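Local atomic coordinates of carbohydrate binding module (PDB entry 2W3J), a protein that probably binds uronic acid-containing sugars, as a calcium-carrying beta-sandwich module of carbohydrate-binding family 35. Residues I31-A36 with D116-I121. Numbering follows the deposited sequence.
Sequences IDTENA and DGLANI. With CA (calcium ion), chain B.
The Asp-32 carboxylate and the Asn-120 amide run side by side, their planes 52° apart. Over one carboxylate face stands Asn-120 OD1, 3.5 Å from Asp-32 CG. Asp-32 OD1 binds the calcium ion at 2.4 Å, the metal lying somewhat out of the carboxylate plane. Asp-32 CG stands anti to its own backbone N (chi1 -174°), which carries the carboxylate alongside Asn-120 and to the metal; Asp-32 OD2 has a long, weak ion pair with Lys-21. His-22 and Trp-89 touch Asn-120, whose OD1 accepts hydrogen bonds from two calcium-bound waters. One of these also takes the Thr-33 N-H and donates to Leu-118 O, 2.7 Å from the water oxygen. Thr-33 supplies its carbonyl O to the metal at 2.5 Å, and its OG1 accepts a bent bond from Leu-118 N (3.0 Å). Its methyl CG2 lies 3.8 Å from Leu-118 CD1, the two side chains crossing nearly at right angles. Beyond, Ile-31 and Ile-121 form an antiparallel hydrogen-bonded pair, and both side chains pack on Ile-41 of strand 40-47. Segment 31-36 thus supplies both protein ligands, whereas 116-121 reaches calcium only through water: of four water ligands, three bond to Asn-35 or Asn-120 OD1, the fourth to Asp-116 O and Leu-118 O.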
ATOM      1  N   ILE A  31       7.124  -0.569  -5.255  1.00 13.03           N
ATOM      2  CA  ILE A  31       6.387  -1.336  -6.257  1.00 13.08           C
ATOM      3  C   ILE A  31       6.012  -0.457  -7.459  1.00 13.99           C
ATOM      4  O   ILE A  31       5.461   0.608  -7.302  1.00 13.78           O
ATOM      5  CB  ILE A  31       5.099  -1.926  -5.664  1.00 13.44           C
ATOM      6  CG1 ILE A  31       5.431  -2.855  -4.478  1.00 16.88           C
ATOM      7  CG2 ILE A  31       4.291  -2.658  -6.743  1.00 12.84           C
ATOM      8  CD1 ILE A  31       6.499  -3.908  -4.748  1.00 19.61           C
ATOM      9  N   ASP A  32       6.334  -0.927  -8.652  1.00 13.21           N
ATOM     10  CA  ASP A  32       5.943  -0.220  -9.880  1.00 14.67           C
ATOM     11  C   ASP A  32       5.042  -1.179 -10.642  1.00 14.46           C
ATOM     12  O   ASP A  32       5.508  -2.147 -11.247  1.00 14.85           O
ATOM     13  CB  ASP A  32       7.217   0.128 -10.675  1.00 14.35           C
ATOM     14  CG  ASP A  32       6.960   0.980 -11.888  1.00 19.10           C
ATOM     15  OD1 ASP A  32       5.838   0.974 -12.415  1.00 16.78           O
ATOM     16  OD2 ASP A  32       7.924   1.644 -12.347  1.00 24.61           O
ATOM     17  N   THR A  33       3.728  -0.982 -10.542  1.00 15.17           N
ATOM     18  CA  THR A  33       2.833  -1.954 -11.161  1.00 15.42           C
ATOM     19  C   THR A  33       2.772  -1.740 -12.663  1.00 17.01           C
ATOM     20  O   THR A  33       3.112  -0.655 -13.158  1.00 16.32           O
ATOM     21  CB  THR A  33       1.372  -1.767 -10.666  1.00 16.01           C
ATOM     22  OG1 THR A  33       0.996  -0.407 -10.861  1.00 14.99           O
ATOM     23  CG2 THR A  33       1.252  -2.063  -9.179  1.00 16.31           C
ATOM     24  N   GLU A  34       2.294  -2.763 -13.374  1.00 18.68           N
ATOM     25  CA  GLU A  34       1.935  -2.519 -14.759  0.50 19.87           C
ATOM     26  C   GLU A  34       0.750  -1.543 -14.842  1.00 20.42           C
ATOM     27  O   GLU A  34       0.051  -1.249 -13.845  1.00 19.68           O
ATOM     28  CB  GLU A  34       1.646  -3.834 -15.490  0.50 20.42           C
ATOM     29  CG  GLU A  34       0.230  -4.335 -15.323  0.50 21.45           C
ATOM     30  CD  GLU A  34      -0.082  -4.839 -13.909  0.50 24.50           C
ATOM     31  OE1 GLU A  34      -1.231  -5.316 -13.700  0.50 25.01           O
ATOM     32  OE2 GLU A  34       0.809  -4.771 -13.013  0.50 23.30           O
ATOM     33  N   ASN A  35       0.553  -0.984 -16.032  1.00 21.12           N
ATOM     34  CA  ASN A  35      -0.520  -0.028 -16.219  1.00 22.19           C
ATOM     35  C   ASN A  35      -1.790  -0.797 -16.585  1.00 22.30           C
ATOM     36  O   ASN A  35      -2.099  -1.020 -17.773  1.00 22.31           O
ATOM     37  CB  ASN A  35      -0.171   0.974 -17.324  1.00 22.32           C
ATOM     38  CG  ASN A  35       1.044   1.788 -17.001  1.00 26.08           C
ATOM     39  OD1 ASN A  35       1.365   2.017 -15.832  1.00 24.26           O
ATOM     40  ND2 ASN A  35       1.749   2.228 -18.037  1.00 27.07           N
ATOM     41  N   ALA A  36      -2.524  -1.242 -15.571  1.00 21.38           N
ATOM     42  CA  ALA A  36      -3.712  -2.040 -15.833  1.00 20.08           C
ATOM     43  C   ALA A  36      -4.718  -1.872 -14.690  1.00 20.08           C
ATOM     44  O   ALA A  36      -4.348  -1.754 -13.527  1.00 18.48           O
ATOM     45  CB  ALA A  36      -3.356  -3.515 -15.984  1.00 20.15           C
ATOM     46  N   ASP A 116      -4.032   3.355 -15.491  1.00 20.44           N
ATOM     47  CA  ASP A 116      -2.695   3.799 -15.132  0.50 19.81           C
ATOM     48  C   ASP A 116      -2.086   2.958 -14.017  1.00 19.40           C
ATOM     49  O   ASP A 116      -0.962   3.226 -13.585  1.00 19.59           O
ATOM     50  CB  ASP A 116      -2.708   5.264 -14.708  0.50 20.24           C
ATOM     51  CG  ASP A 116      -2.797   6.214 -15.893  0.50 23.30           C
ATOM     52  OD1 ASP A 116      -2.753   5.727 -17.053  0.50 18.92           O
ATOM     53  OD2 ASP A 116      -2.894   7.441 -15.649  0.50 25.62           O
ATOM     54  N   GLY A 117      -2.807   1.933 -13.560  1.00 17.85           N
ATOM     55  CA  GLY A 117      -2.318   1.099 -12.438  1.00 15.75           C
ATOM     56  C   GLY A 117      -2.189   1.858 -11.130  1.00 15.20           C
ATOM     57  O   GLY A 117      -2.826   2.900 -10.918  1.00 14.14           O
ATOM     58  N   LEU A 118      -1.372   1.324 -10.207  1.00 14.16           N
ATOM     59  CA  LEU A 118      -1.102   2.052  -8.975  1.00 13.94           C
ATOM     60  C   LEU A 118      -0.017   3.123  -9.142  1.00 14.25           C
ATOM     61  O   LEU A 118       0.821   3.045 -10.045  1.00 14.71           O
ATOM     62  CB  LEU A 118      -0.657   1.072  -7.883  1.00 14.03           C
ATOM     63  CG  LEU A 118      -1.666  -0.044  -7.538  1.00 13.29           C
ATOM     64  CD1 LEU A 118      -1.087  -0.970  -6.450  1.00 15.74           C
ATOM     65  CD2 LEU A 118      -2.979   0.640  -7.041  1.00 12.84           C
ATOM     66  N   ALA A 119      -0.056   4.127  -8.271  1.00 13.27           N
ATOM     67  CA  ALA A 119       1.125   4.956  -8.016  1.00 13.06           C
ATOM     68  C   ALA A 119       2.260   4.015  -7.591  1.00 13.06           C
ATOM     69  O   ALA A 119       2.036   2.848  -7.242  1.00 12.76           O
ATOM     70  CB  ALA A 119       0.842   5.950  -6.910  1.00 12.61           C
ATOM     71  N   ASN A 120       3.489   4.513  -7.621  1.00 12.23           N
ATOM     72  CA  ASN A 120       4.609   3.698  -7.142  1.00 12.68           C
ATOM     73  C   ASN A 120       4.480   3.644  -5.631  1.00 12.25           C
ATOM     74  O   ASN A 120       4.485   4.673  -4.982  1.00 13.82           O
ATOM     75  CB  ASN A 120       5.941   4.347  -7.538  1.00 13.23           C
ATOM     76  CG  ASN A 120       6.176   4.286  -9.031  1.00 14.02           C
ATOM     77  OD1 ASN A 120       5.601   3.440  -9.733  1.00 14.12           O
ATOM     78  ND2 ASN A 120       7.089   5.135  -9.524  1.00 13.27           N
ATOM     79  N   ILE A 121       4.389   2.441  -5.077  1.00 11.45           N
ATOM     80  CA  ILE A 121       4.084   2.328  -3.626  1.00 11.52           C
ATOM     81  C   ILE A 121       5.349   1.982  -2.843  1.00 10.36           C
ATOM     82  O   ILE A 121       5.943   0.916  -3.048  1.00 12.74           O
ATOM     83  CB  ILE A 121       3.031   1.264  -3.360  1.00 12.59           C
ATOM     84  CG1 ILE A 121       1.762   1.534  -4.208  1.00 11.88           C
ATOM     85  CG2 ILE A 121       2.721   1.214  -1.811  1.00 11.72           C
ATOM     86  CD1 ILE A 121       1.151   2.920  -3.927  1.00 12.56           C
TER
HETATM   87 CA    CA B1138       3.614   1.695 -12.645  1.00 29.47          CA
HETATM   88  O   HOH W   1       3.247   1.960 -10.266  1.00 14.07           O
HETATM   89  O   HOH W   2       1.205   1.837 -12.717  1.00 18.44           O
HETATM   90  O   HOH W   3       3.889   2.082 -14.955  1.00 18.93           O
HETATM   91  O   HOH W   4       4.641   3.987 -12.268  1.00 20.56           O